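Local atomic coordinates of polyketide biosynthesis 3-hydroxy-3-methylglutaryl-ACP synthase PksG (Bacillus subtilis, PDB entry 4YXQ), a protein that catalyses the aldol condensation of acetyl-AcpK with a beta-ketothioester intermediate tethered to PksL during biosynthesis of the antibiotic bacillaene. Residues T15-V20 with M39-V44; A43-Y48 with S143-F148; C291-N296 with H355-Y360. All blocks are in the same frame, centred on the assembly; numbering follows the deposited sequence.

Contacts 1 and 2 follow one another along the chain and share Ala43 and Val44. Contact 1 is partly buried and is mainly a backbone ladder between strands 16-19 and 41-44. Contact 2 is buried and smaller, with one arginine bond, a water bridge and an alanine-isoleucine touch between loops. Contact 3, also mostly buried, relies on two arginines that bind a carbonyl and an aspartate. It lies beside contact 1: the backbone nitrogens of Glu41 and Ala43 probably bond to the carbonyls of Gln292 and Val294, and Glu41 takes salt bridges from Arg293 and Arg359. The bonds between contacts 1 and 3 thus join the N-terminal and C-terminal family regions.

Contact 1: residues T15-V20 with M39-V44; sequences TAYLDV and MKEKAV
The Tyr17 ring and the Glu41 carboxylate meet at a slant, their planes 47° apart. Glu41 OE2 approaches Tyr17 CE1 obliquely at 3.7 Å. Glu41 CG lies 3.8 Å from Tyr17 CD1, so the aliphatic part of the side chain packs beside ring atoms CD1 and CE1. Tyr17 CG sits between its backbone N and carbonyl carbon (chi1 75°), and the Glu41 chain runs extended beyond CG to reach it. The other carboxylate oxygen, Glu41 OE1, forms salt bridges with Arg293 and Arg359.

Behind these groups is an antiparallel ladder. Leu18 and Lys42 form a hydrogen-bonded pair, with Leu18 N to Lys42 O and Lys42 N to Leu18 O both at 2.9 Å. Val44 N bonds to Ala16 O at 3.0 Å. Beyond the strand, Val20 N reaches Lys40 O, with a nearly straight N-H...O angle of 172°. Tyr17 with Ala43 and Asp19 with Glu41 are the non-hydrogen-bonded pairs.

The opposite face carries Leu18, Lys42 and Val44. Leu18 CD1 lies alongside Lys42 CG, and Leu18 CD2 touches Val44 CG2 at 4.0 Å. The Lys42 amine extends away to the carbonyls of Glu165 and Ala168. Val20 CG2 closes over the Glu41-Lys42 peptide, 3.5 Å from Glu41 C.

Asp19 is the N-cap of helix 20-26, bonding to Glu22 N. Strand 16-19 is the middle of a small three-stranded sheet, with 41-44 on one side and 360-361 on the other. Helix 364-373 covers Leu18 and Val44.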
ATOM      1  N   THR A  15      -4.128  14.975  20.344  1.00 21.55           N
ATOM      2  CA  THR A  15      -4.750  15.287  21.598  1.00 20.59           C
ATOM      3  C   THR A  15      -3.845  16.269  22.333  1.00 20.50           C
ATOM      4  O   THR A  15      -4.308  17.162  23.024  1.00 20.34           O
ATOM      5  CB  THR A  15      -4.856  14.006  22.431  1.00 22.10           C
ATOM      6  OG1 THR A  15      -5.715  13.066  21.777  1.00 21.06           O
ATOM      7  CG2 THR A  15      -5.393  14.286  23.827  1.00 23.09           C
ATOM      8  N   ALA A  16      -2.542  16.125  22.136  1.00 20.81           N
ATOM      9  CA  ALA A  16      -1.543  16.898  22.854  1.00 20.62           C
ATOM     10  C   ALA A  16      -0.449  17.328  21.916  1.00 21.65           C
ATOM     11  O   ALA A  16      -0.189  16.682  20.911  1.00 18.69           O
ATOM     12  CB  ALA A  16      -0.938  16.066  23.967  1.00 19.80           C
ATOM     13  N   TYR A  17       0.201  18.432  22.286  1.00 24.90           N
ATOM     14  CA  TYR A  17       1.246  19.072  21.495  1.00 23.97           C
ATOM     15  C   TYR A  17       2.214  19.770  22.413  1.00 25.16           C
ATOM     16  O   TYR A  17       1.911  20.021  23.574  1.00 26.79           O
ATOM     17  CB  TYR A  17       0.639  20.114  20.554  1.00 25.13           C
ATOM     18  CG  TYR A  17       0.193  21.405  21.222  1.00 25.00           C
ATOM     19  CD1 TYR A  17       1.005  22.505  21.236  1.00 24.89           C
ATOM     20  CD2 TYR A  17      -1.062  21.513  21.807  1.00 25.53           C
ATOM     21  CE1 TYR A  17       0.593  23.679  21.833  1.00 25.52           C
ATOM     22  CE2 TYR A  17      -1.480  22.672  22.413  1.00 25.58           C
ATOM     23  CZ  TYR A  17      -0.642  23.759  22.412  1.00 26.28           C
ATOM     24  OH  TYR A  17      -1.048  24.914  23.039  1.00 28.60           O
ATOM     25  N   LEU A  18       3.385  20.096  21.896  1.00 26.47           N
ATOM     26  CA  LEU A  18       4.318  20.908  22.648  1.00 26.03           C
ATOM     27  C   LEU A  18       4.903  21.995  21.779  1.00 27.02           C
ATOM     28  O   LEU A  18       4.726  22.007  20.551  1.00 23.32           O
ATOM     29  CB  LEU A  18       5.419  20.053  23.290  1.00 26.51           C
ATOM     30  CG  LEU A  18       6.281  19.170  22.391  1.00 26.47           C
ATOM     31  CD1 LEU A  18       7.396  19.963  21.719  1.00 26.03           C
ATOM     32  CD2 LEU A  18       6.861  18.028  23.216  1.00 25.50           C
ATOM     33  N   ASP A  19       5.598  22.911  22.448  1.00 28.16           N
ATOM     34  CA  ASP A  19       6.200  24.064  21.813  1.00 29.10           C
ATOM     35  C   ASP A  19       7.578  23.653  21.311  1.00 29.00           C
ATOM     36  O   ASP A  19       8.448  23.275  22.091  1.00 31.85           O
ATOM     37  CB  ASP A  19       6.291  25.201  22.829  1.00 31.87           C
ATOM     38  CG  ASP A  19       6.884  26.470  22.240  1.00 35.66           C
ATOM     39  OD1 ASP A  19       6.111  27.427  22.025  1.00 43.72           O
ATOM     40  OD2 ASP A  19       8.108  26.529  22.002  1.00 34.03           O
ATOM     41  N   VAL A  20       7.807  23.785  20.024  1.00 27.75           N
ATOM     42  CA  VAL A  20       8.994  23.225  19.455  1.00 29.77           C
ATOM     43  C   VAL A  20      10.272  23.839  20.008  1.00 32.07           C
ATOM     44  O   VAL A  20      11.235  23.117  20.293  1.00 30.93           O
ATOM     45  CB  VAL A  20       9.006  23.387  17.914  1.00 31.34           C
ATOM     46  CG1 VAL A  20      10.324  22.920  17.317  1.00 31.75           C
ATOM     47  CG2 VAL A  20       7.831  22.684  17.266  1.00 30.85           C
ATOM     48  N   MET A  39       8.668  26.791  12.332  1.00 32.46           N
ATOM     49  CA  MET A  39       8.100  25.819  13.254  1.00 34.35           C
ATOM     50  C   MET A  39       7.637  26.492  14.515  1.00 36.41           C
ATOM     51  O   MET A  39       8.272  27.450  14.976  1.00 38.99           O
ATOM     52  CB  MET A  39       9.174  24.838  13.665  1.00 36.13           C
ATOM     53  CG  MET A  39       9.828  24.105  12.497  1.00 37.85           C
ATOM     54  SD  MET A  39      11.160  23.073  13.131  1.00 41.03           S
ATOM     55  CE  MET A  39      11.716  22.211  11.670  1.00 42.56           C
ATOM     56  N   LYS A  40       6.507  26.036  15.053  1.00 36.37           N
ATOM     57  CA  LYS A  40       6.035  26.565  16.317  1.00 38.56           C
ATOM     58  C   LYS A  40       5.619  25.448  17.269  1.00 34.52           C
ATOM     59  O   LYS A  40       6.050  25.415  18.414  1.00 31.27           O
ATOM     60  CB  LYS A  40       4.888  27.574  16.094  1.00 46.61           C
ATOM     61  CG  LYS A  40       4.671  28.514  17.285  1.00 57.75           C
ATOM     62  CD  LYS A  40       3.451  29.424  17.132  1.00 64.88           C
ATOM     63  CE  LYS A  40       3.616  30.416  15.978  1.00 71.91           C
ATOM     64  NZ  LYS A  40       3.063  29.928  14.671  1.00 73.65           N
ATOM     65  N   GLU A  41       4.740  24.571  16.804  1.00 31.67           N
ATOM     66  CA  GLU A  41       4.200  23.517  17.649  1.00 32.96           C
ATOM     67  C   GLU A  41       4.401  22.181  16.980  1.00 30.91           C
ATOM     68  O   GLU A  41       4.367  22.087  15.770  1.00 33.27           O
ATOM     69  CB  GLU A  41       2.693  23.733  17.907  1.00 31.85           C
ATOM     70  CG  GLU A  41       2.343  24.965  18.729  1.00 31.90           C
ATOM     71  CD  GLU A  41       0.897  25.438  18.533  1.00 35.06           C
ATOM     72  OE1 GLU A  41       0.166  24.882  17.682  1.00 35.27           O
ATOM     73  OE2 GLU A  41       0.464  26.369  19.246  1.00 38.19           O
ATOM     74  N   LYS A  42       4.577  21.137  17.773  1.00 32.24           N
ATOM     75  CA  LYS A  42       4.502  19.807  17.235  1.00 30.97           C
ATOM     76  C   LYS A  42       3.520  18.973  18.027  1.00 30.55           C
ATOM     77  O   LYS A  42       3.522  18.994  19.253  1.00 31.84           O
ATOM     78  CB  LYS A  42       5.860  19.169  17.215  1.00 30.21           C
ATOM     79  CG  LYS A  42       6.152  18.238  18.354  1.00 32.04           C
ATOM     80  CD  LYS A  42       7.469  17.559  18.092  1.00 30.61           C
ATOM     81  CE  LYS A  42       7.720  16.471  19.101  1.00 30.93           C
ATOM     82  NZ  LYS A  42       8.333  15.293  18.434  1.00 32.99           N
ATOM     83  N   ALA A  43       2.662  18.259  17.307  1.00 29.76           N
ATOM     84  CA  ALA A  43       1.746  17.309  17.934  1.00 27.75           C
ATOM     85  C   ALA A  43       2.514  16.077  18.336  1.00 26.08           C
ATOM     86  O   ALA A  43       3.498  15.723  17.705  1.00 27.04           O
ATOM     87  CB  ALA A  43       0.599  16.957  16.988  1.00 27.64           C
ATOM     88  N   VAL A  44       2.038  15.407  19.379  1.00 26.09           N
ATOM     89  CA  VAL A  44       2.717  14.244  19.947  1.00 25.02           C
ATOM     90  C   VAL A  44       1.683  13.165  20.255  1.00 24.85           C
ATOM     91  O   VAL A  44       0.791  13.359  21.092  1.00 26.49           O
ATOM     92  CB  VAL A  44       3.386  14.609  21.275  1.00 26.32           C
ATOM     93  CG1 VAL A  44       4.251  13.462  21.784  1.00 28.62           C
ATOM     94  CG2 VAL A  44       4.220  15.858  21.109  1.00 28.89           C
TER
HETATM   95  O   HOH W   1      -1.797  13.681  20.717  1.00 14.96           O

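Contact 2: residues A43-Y48 with S143-F148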
ATOM      1  N   ALA A  43       2.662  18.259  17.307  1.00 29.76           N
ATOM      2  CA  ALA A  43       1.746  17.309  17.934  1.00 27.75           C
ATOM      3  C   ALA A  43       2.514  16.077  18.336  1.00 26.08           C
ATOM      4  O   ALA A  43       3.498  15.723  17.705  1.00 27.04           O
ATOM      5  CB  ALA A  43       0.599  16.957  16.988  1.00 27.64           C
ATOM      6  N   VAL A  44       2.038  15.407  19.379  1.00 26.09           N
ATOM      7  CA  VAL A  44       2.717  14.244  19.947  1.00 25.02           C
ATOM      8  C   VAL A  44       1.683  13.165  20.255  1.00 24.85           C
ATOM      9  O   VAL A  44       0.791  13.359  21.092  1.00 26.49           O
ATOM     10  CB  VAL A  44       3.386  14.609  21.275  1.00 26.32           C
ATOM     11  CG1 VAL A  44       4.251  13.462  21.784  1.00 28.62           C
ATOM     12  CG2 VAL A  44       4.220  15.858  21.109  1.00 28.89           C
ATOM     13  N   ALA A  45       1.854  11.999  19.671  1.00 22.72           N
ATOM     14  CA  ALA A  45       0.997  10.896  20.003  1.00 22.78           C
ATOM     15  C   ALA A  45       1.273  10.436  21.437  1.00 23.02           C
ATOM     16  O   ALA A  45       2.412  10.159  21.794  1.00 24.15           O
ATOM     17  CB  ALA A  45       1.206   9.750  19.030  1.00 22.57           C
ATOM     18  N   LEU A  46       0.214  10.330  22.234  1.00 22.28           N
ATOM     19  CA  LEU A  46       0.295   9.707  23.532  1.00 23.35           C
ATOM     20  C   LEU A  46       0.417   8.173  23.366  1.00 23.57           C
ATOM     21  O   LEU A  46       0.114   7.634  22.317  1.00 22.91           O
ATOM     22  CB  LEU A  46      -0.953  10.021  24.362  1.00 25.44           C
ATOM     23  CG  LEU A  46      -1.193  11.363  25.060  1.00 27.05           C
ATOM     24  CD1 LEU A  46       0.035  11.876  25.782  1.00 27.75           C
ATOM     25  CD2 LEU A  46      -1.684  12.396  24.088  1.00 28.97           C
ATOM     26  N   PRO A  47       0.842   7.463  24.418  1.00 22.99           N
ATOM     27  CA  PRO A  47       0.992   6.026  24.283  1.00 21.93           C
ATOM     28  C   PRO A  47      -0.336   5.311  24.090  1.00 22.13           C
ATOM     29  O   PRO A  47      -0.378   4.216  23.529  1.00 20.84           O
ATOM     30  CB  PRO A  47       1.607   5.609  25.618  1.00 23.73           C
ATOM     31  CG  PRO A  47       2.269   6.845  26.104  1.00 25.09           C
ATOM     32  CD  PRO A  47       1.355   7.958  25.704  1.00 22.99           C
ATOM     33  N   TYR A  48      -1.423   5.915  24.563  1.00 22.04           N
ATOM     34  CA  TYR A  48      -2.756   5.389  24.294  1.00 22.42           C
ATOM     35  C   TYR A  48      -3.330   5.901  22.947  1.00 23.28           C
ATOM     36  O   TYR A  48      -4.542   5.914  22.760  1.00 24.22           O
ATOM     37  CB  TYR A  48      -3.720   5.664  25.458  1.00 23.29           C
ATOM     38  CG  TYR A  48      -3.669   7.058  26.069  1.00 24.48           C
ATOM     39  CD1 TYR A  48      -2.936   7.311  27.224  1.00 23.35           C
ATOM     40  CD2 TYR A  48      -4.378   8.115  25.491  1.00 24.55           C
ATOM     41  CE1 TYR A  48      -2.896   8.574  27.778  1.00 24.55           C
ATOM     42  CE2 TYR A  48      -4.333   9.381  26.045  1.00 25.44           C
ATOM     43  CZ  TYR A  48      -3.601   9.599  27.188  1.00 25.26           C
ATOM     44  OH  TYR A  48      -3.585  10.859  27.741  1.00 29.96           O
ATOM     45  N   SER A 143      -2.211   8.653   7.775  1.00 15.92           N
ATOM     46  CA  SER A 143      -2.020   8.694   9.212  1.00 16.35           C
ATOM     47  C   SER A 143      -0.602   8.312   9.583  1.00 17.09           C
ATOM     48  O   SER A 143      -0.148   7.211   9.264  1.00 17.79           O
ATOM     49  CB  SER A 143      -3.020   7.753   9.863  1.00 16.00           C
ATOM     50  OG  SER A 143      -3.125   7.973  11.262  1.00 15.13           O
ATOM     51  N   ASP A 144       0.101   9.215  10.251  1.00 18.40           N
ATOM     52  CA  ASP A 144       1.465   8.927  10.689  1.00 19.96           C
ATOM     53  C   ASP A 144       1.757   9.503  12.069  1.00 21.11           C
ATOM     54  O   ASP A 144       1.196  10.520  12.448  1.00 19.48           O
ATOM     55  CB  ASP A 144       2.457   9.463   9.660  1.00 20.35           C
ATOM     56  CG  ASP A 144       2.656   8.505   8.481  1.00 21.87           C
ATOM     57  OD1 ASP A 144       3.121   7.353   8.756  1.00 21.15           O
ATOM     58  OD2 ASP A 144       2.383   8.913   7.306  1.00 20.73           O
ATOM     59  N   ILE A 145       2.621   8.832  12.818  1.00 23.22           N
ATOM     60  CA  ILE A 145       3.048   9.325  14.115  1.00 27.15           C
ATOM     61  C   ILE A 145       4.551   9.125  14.220  1.00 27.68           C
ATOM     62  O   ILE A 145       5.131   8.337  13.492  1.00 27.18           O
ATOM     63  CB  ILE A 145       2.347   8.628  15.293  1.00 27.58           C
ATOM     64  CG1 ILE A 145       2.841   7.195  15.422  1.00 29.01           C
ATOM     65  CG2 ILE A 145       0.848   8.602  15.091  1.00 28.05           C
ATOM     66  CD1 ILE A 145       2.187   6.410  16.542  1.00 29.96           C
ATOM     67  N   SER A 146       5.171   9.879  15.107  1.00 30.12           N
ATOM     68  CA  SER A 146       6.597   9.767  15.352  1.00 34.13           C
ATOM     69  C   SER A 146       6.765   9.342  16.801  1.00 38.52           C
ATOM     70  O   SER A 146       6.451  10.101  17.706  1.00 42.12           O
ATOM     71  CB  SER A 146       7.294  11.116  15.101  1.00 31.57           C
ATOM     72  OG  SER A 146       6.911  11.696  13.864  1.00 31.11           O
ATOM     73  N   ARG A 147       7.215   8.114  17.015  1.00 45.39           N
ATOM     74  CA  ARG A 147       7.666   7.690  18.339  1.00 50.79           C
ATOM     75  C   ARG A 147       9.191   7.663  18.406  1.00 57.44           C
ATOM     76  O   ARG A 147       9.866   7.724  17.358  1.00 58.38           O
ATOM     77  CB  ARG A 147       7.077   6.321  18.685  1.00 47.39           C
ATOM     78  CG  ARG A 147       5.561   6.356  18.855  1.00 43.83           C
ATOM     79  CD  ARG A 147       5.044   5.503  20.008  1.00 39.20           C
ATOM     80  NE  ARG A 147       3.766   4.885  19.635  1.00 36.32           N
ATOM     81  CZ  ARG A 147       2.554   5.300  19.995  1.00 33.90           C
ATOM     82  NH1 ARG A 147       2.371   6.365  20.766  1.00 35.99           N
ATOM     83  NH2 ARG A 147       1.505   4.629  19.577  1.00 33.62           N
ATOM     84  N   PHE A 148       9.724   7.568  19.630  1.00 67.08           N
ATOM     85  CA  PHE A 148      11.171   7.458  19.848  1.00 75.73           C
ATOM     86  C   PHE A 148      11.526   6.501  20.986  1.00 73.16           C
ATOM     87  O   PHE A 148      12.031   5.401  20.737  1.00 72.53           O
ATOM     88  CB  PHE A 148      11.759   8.839  20.110  1.00 83.97           C
ATOM     89  CG  PHE A 148      11.443   9.842  19.032  1.00 94.01           C
ATOM     90  CD1 PHE A 148      12.220   9.916  17.869  1.00 97.24           C
ATOM     91  CD2 PHE A 148      10.355  10.695  19.158  1.00 98.41           C
ATOM     92  CE1 PHE A 148      11.924  10.829  16.867  1.00 93.15           C
ATOM     93  CE2 PHE A 148      10.054  11.610  18.158  1.00 98.77           C
ATOM     94  CZ  PHE A 148      10.837  11.676  17.010  1.00 95.53           C
TER
HETATM   95  O   HOH W   2       4.916   9.890  20.285  1.00 28.06           O
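Arg147 reaches from its loop to the backbone of Leu46. Its CB starts the chain with CG anti to the carbonyl carbon (chi1 -66°). CG then passes 4.1 Å from CD1 of Ile145, a residue of its own segment. Bends at the next two torsions swing CD and NE over to the side of residues 45-47. The guanidinium lies over Ile145 CD1, which is 3.5 Å from its plane and offset toward the rim. At the tip, NH1 donates to Leu46 O at 3.0 Å, with an N-H...O angle of 151°. The carbonyl oxygen lies in the guanidinium plane, but the nitrogen stands well above the carbonyl plane. NH1 is also 4.0 Å from Ala45 CB and 3.8 Å from Pro47 CA. The other terminal nitrogen, NH2, bonds to Glu49 O, so the two ends of the group hold successive parts of the same loop.

This is the thiolase-like fold of the HMG-CoA synthase family. Strand 137-144 belongs to its large mixed sheet, and residues 145-148 continue from that strand. Just before them, Asp144 OD1 accepts bonds from the backbone N of Glu82, a residue assigned by similarity as a catalytic proton donor/acceptor, and from the hydroxyls of Ser81 and Ser83. The loop next to this probable active-site region is therefore tied to the segment that follows strand 41-44.

Beside the arginine, Ala45 CB points at Ile145 and meets its CB at 4.1 Å. Phe54 of helix 51-64 packs on both residues. A water gives one hydrogen bond to Ala45 O at 2.9 Å and another to Ser146 O at 3.0 Å, bridging the two backbones.

Contact 3: residues C291-N296 with H355-Y360; sequences CQRVGN and HLDRRY
Arg293 O is gripped end-on by Arg359, whose NH1 and NH2 each donate at 2.9 Å. Both nitrogens reach it from the same face of the carbonyl plane, and the oxygen lies near the guanidinium plane. Arg359 NE turns back to its own segment and bonds to Leu356 O at 2.8 Å, in the carbonyl plane and on a lone pair. With Leu356 CD2 over its centre, the group is held flat. Its NH1 also bonds to Gly13 O.

The Arg293 side chain returns across the contact. Its NH2 forms a salt bridge to the anti side of Asp357 OD1 at 2.8 Å, with NH1 adding a weak bond. Leu356 CB lies over one guanidinium face, 3.3 Å from the plane. Arg293 NE and Arg359 NH2 come within 4.0 Å of each other because both turn to the same carboxylate, that of Glu41. A water accepts from NH2 of each arginine.

The network joins the end of helix 352-357 to the weakly bonded helix about 291-294. It lies beside strand 41-44, an outer strand of the small three-stranded sheet, within the thiolase-like fold of the HMG-CoA synthase family.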
ATOM      1  N   CYS A 291       0.552  23.418   9.247  1.00 25.47           N
ATOM      2  CA  CYS A 291       1.771  22.705   9.521  1.00 29.31           C
ATOM      3  C   CYS A 291       2.510  23.197  10.762  1.00 26.51           C
ATOM      4  O   CYS A 291       3.203  22.427  11.420  1.00 23.51           O
ATOM      5  CB  CYS A 291       2.753  22.783   8.349  1.00 36.09           C
ATOM      6  SG  CYS A 291       4.344  21.928   8.712  1.00 43.82           S
ATOM      7  N   GLN A 292       2.442  24.500  11.018  1.00 26.03           N
ATOM      8  CA  GLN A 292       3.133  25.078  12.174  1.00 27.21           C
ATOM      9  C   GLN A 292       2.533  24.623  13.491  1.00 25.20           C
ATOM     10  O   GLN A 292       3.176  24.707  14.531  1.00 23.98           O
ATOM     11  CB  GLN A 292       3.050  26.595  12.134  1.00 30.97           C
ATOM     12  CG  GLN A 292       3.570  27.220  10.855  1.00 35.55           C
ATOM     13  CD  GLN A 292       3.600  28.719  10.922  1.00 39.38           C
ATOM     14  OE1 GLN A 292       3.981  29.288  11.945  1.00 40.04           O
ATOM     15  NE2 GLN A 292       3.178  29.379   9.833  1.00 45.47           N
ATOM     16  N   ARG A 293       1.279  24.182  13.433  1.00 26.50           N
ATOM     17  CA  ARG A 293       0.508  23.791  14.608  1.00 25.61           C
ATOM     18  C   ARG A 293       0.705  22.327  14.921  1.00 24.19           C
ATOM     19  O   ARG A 293       0.367  21.876  15.994  1.00 20.83           O
ATOM     20  CB  ARG A 293      -0.986  24.011  14.368  1.00 26.82           C
ATOM     21  CG  ARG A 293      -1.387  25.411  13.867  1.00 27.34           C
ATOM     22  CD  ARG A 293      -1.262  26.447  14.945  1.00 25.77           C
ATOM     23  NE  ARG A 293      -2.073  26.063  16.091  1.00 25.81           N
ATOM     24  CZ  ARG A 293      -3.366  26.304  16.236  1.00 24.62           C
ATOM     25  NH1 ARG A 293      -4.068  26.921  15.295  1.00 25.37           N
ATOM     26  NH2 ARG A 293      -3.954  25.923  17.358  1.00 24.25           N
ATOM     27  N   VAL A 294       1.296  21.589  13.994  1.00 24.43           N
ATOM     28  CA  VAL A 294       1.276  20.143  14.100  1.00 25.19           C
ATOM     29  C   VAL A 294       2.647  19.485  13.888  1.00 24.74           C
ATOM     30  O   VAL A 294       2.942  18.466  14.511  1.00 26.47           O
ATOM     31  CB  VAL A 294       0.180  19.622  13.161  1.00 26.07           C
ATOM     32  CG1 VAL A 294       0.745  18.823  12.029  1.00 27.14           C
ATOM     33  CG2 VAL A 294      -0.819  18.792  13.924  1.00 27.39           C
ATOM     34  N   GLY A 295       3.485  20.070  13.044  1.00 24.82           N
ATOM     35  CA  GLY A 295       4.789  19.508  12.722  1.00 24.88           C
ATOM     36  C   GLY A 295       4.704  18.707  11.437  1.00 25.44           C
ATOM     37  O   GLY A 295       3.669  18.681  10.758  1.00 25.99           O
ATOM     38  N   ASN A 296       5.800  18.034  11.103  1.00 24.47           N
ATOM     39  CA  ASN A 296       5.857  17.129   9.963  1.00 22.57           C
ATOM     40  C   ASN A 296       4.982  15.892  10.176  1.00 21.16           C
ATOM     41  O   ASN A 296       5.309  15.078  11.039  1.00 21.34           O
ATOM     42  CB  ASN A 296       7.299  16.680   9.801  1.00 22.85           C
ATOM     43  CG  ASN A 296       7.498  15.737   8.649  1.00 23.29           C
ATOM     44  OD1 ASN A 296       6.584  15.489   7.838  1.00 25.18           O
ATOM     45  ND2 ASN A 296       8.690  15.189   8.566  1.00 22.20           N
ATOM     46  N   HIS A 355     -10.361  23.041  16.487  1.00 33.57           N
ATOM     47  CA  HIS A 355      -9.888  21.790  17.057  1.00 29.46           C
ATOM     48  C   HIS A 355      -8.403  21.866  17.421  1.00 27.44           C
ATOM     49  O   HIS A 355      -7.977  21.309  18.433  1.00 25.82           O
ATOM     50  CB  HIS A 355     -10.212  20.588  16.140  1.00 28.47           C
ATOM     51  CG  HIS A 355      -9.162  19.532  16.159  1.00 28.01           C
ATOM     52  ND1 HIS A 355      -8.215  19.440  15.165  1.00 28.98           N
ATOM     53  CD2 HIS A 355      -8.849  18.587  17.073  1.00 27.13           C
ATOM     54  CE1 HIS A 355      -7.374  18.472  15.450  1.00 28.68           C
ATOM     55  NE2 HIS A 355      -7.728  17.943  16.610  1.00 29.73           N
ATOM     56  N   LEU A 356      -7.601  22.540  16.601  1.00 26.89           N
ATOM     57  CA  LEU A 356      -6.175  22.690  16.937  1.00 24.62           C
ATOM     58  C   LEU A 356      -5.987  23.544  18.179  1.00 23.44           C
ATOM     59  O   LEU A 356      -5.130  23.239  19.019  1.00 21.99           O
ATOM     60  CB  LEU A 356      -5.378  23.235  15.757  1.00 24.95           C
ATOM     61  CG  LEU A 356      -5.293  22.230  14.597  1.00 24.47           C
ATOM     62  CD1 LEU A 356      -4.737  22.888  13.339  1.00 23.66           C
ATOM     63  CD2 LEU A 356      -4.459  20.997  14.948  1.00 22.78           C
ATOM     64  N   ASP A 357      -6.830  24.569  18.331  1.00 24.00           N
ATOM     65  CA  ASP A 357      -6.793  25.441  19.510  1.00 23.22           C
ATOM     66  C   ASP A 357      -7.127  24.673  20.777  1.00 24.10           C
ATOM     67  O   ASP A 357      -6.584  24.956  21.823  1.00 24.29           O
ATOM     68  CB  ASP A 357      -7.746  26.635  19.367  1.00 24.09           C
ATOM     69  CG  ASP A 357      -7.298  27.652  18.302  1.00 25.26           C
ATOM     70  OD1 ASP A 357      -6.141  27.622  17.816  1.00 26.91           O
ATOM     71  OD2 ASP A 357      -8.124  28.492  17.903  1.00 26.76           O
ATOM     72  N   ARG A 358      -7.984  23.674  20.687  1.00 28.32           N
ATOM     73  CA  ARG A 358      -8.436  22.949  21.888  1.00 33.47           C
ATOM     74  C   ARG A 358      -7.502  21.842  22.402  1.00 32.17           C
ATOM     75  O   ARG A 358      -7.785  21.234  23.426  1.00 37.45           O
ATOM     76  CB  ARG A 358      -9.809  22.330  21.635  1.00 39.01           C
ATOM     77  CG  ARG A 358     -10.974  23.282  21.776  1.00 44.66           C
ATOM     78  CD  ARG A 358     -12.127  22.861  20.856  1.00 53.22           C
ATOM     79  NE  ARG A 358     -13.413  23.425  21.254  1.00 60.50           N
ATOM     80  CZ  ARG A 358     -13.736  24.722  21.214  1.00 68.52           C
ATOM     81  NH1 ARG A 358     -12.866  25.641  20.783  1.00 71.56           N
ATOM     82  NH2 ARG A 358     -14.946  25.112  21.621  1.00 68.38           N
ATOM     83  N   ARG A 359      -6.362  21.609  21.775  1.00 28.90           N
ATOM     84  CA  ARG A 359      -5.472  20.524  22.248  1.00 25.88           C
ATOM     85  C   ARG A 359      -4.746  20.872  23.539  1.00 24.93           C
ATOM     86  O   ARG A 359      -4.616  22.022  23.904  1.00 25.40           O
ATOM     87  CB  ARG A 359      -4.453  20.138  21.161  1.00 24.86           C
ATOM     88  CG  ARG A 359      -5.077  19.776  19.830  1.00 23.35           C
ATOM     89  CD  ARG A 359      -4.033  19.744  18.734  1.00 23.66           C
ATOM     90  NE  ARG A 359      -3.383  21.039  18.541  1.00 23.02           N
ATOM     91  CZ  ARG A 359      -2.207  21.242  17.957  1.00 20.53           C
ATOM     92  NH1 ARG A 359      -1.480  20.234  17.526  1.00 20.36           N
ATOM     93  NH2 ARG A 359      -1.731  22.472  17.860  1.00 20.20           N
ATOM     94  N   TYR A 360      -4.232  19.855  24.214  1.00 27.54           N
ATOM     95  CA  TYR A 360      -3.551  20.003  25.517  1.00 25.96           C
ATOM     96  C   TYR A 360      -2.064  20.274  25.307  1.00 27.88           C
ATOM     97  O   TYR A 360      -1.409  19.545  24.573  1.00 32.43           O
ATOM     98  CB  TYR A 360      -3.725  18.717  26.300  1.00 25.81           C
ATOM     99  CG  TYR A 360      -3.158  18.748  27.689  1.00 27.37           C
ATOM    100  CD1 TYR A 360      -3.968  19.084  28.776  1.00 25.89           C
ATOM    101  CD2 TYR A 360      -1.833  18.408  27.936  1.00 27.07           C
ATOM    102  CE1 TYR A 360      -3.467  19.122  30.053  1.00 25.98           C
ATOM    103  CE2 TYR A 360      -1.346  18.402  29.229  1.00 28.06           C
ATOM    104  CZ  TYR A 360      -2.178  18.771  30.279  1.00 27.03           C
ATOM    105  OH  TYR A 360      -1.706  18.835  31.570  1.00 30.17           O
TER
HETATM  106  O   HOH W   3      -2.391  24.711  19.216  1.00 25.03           O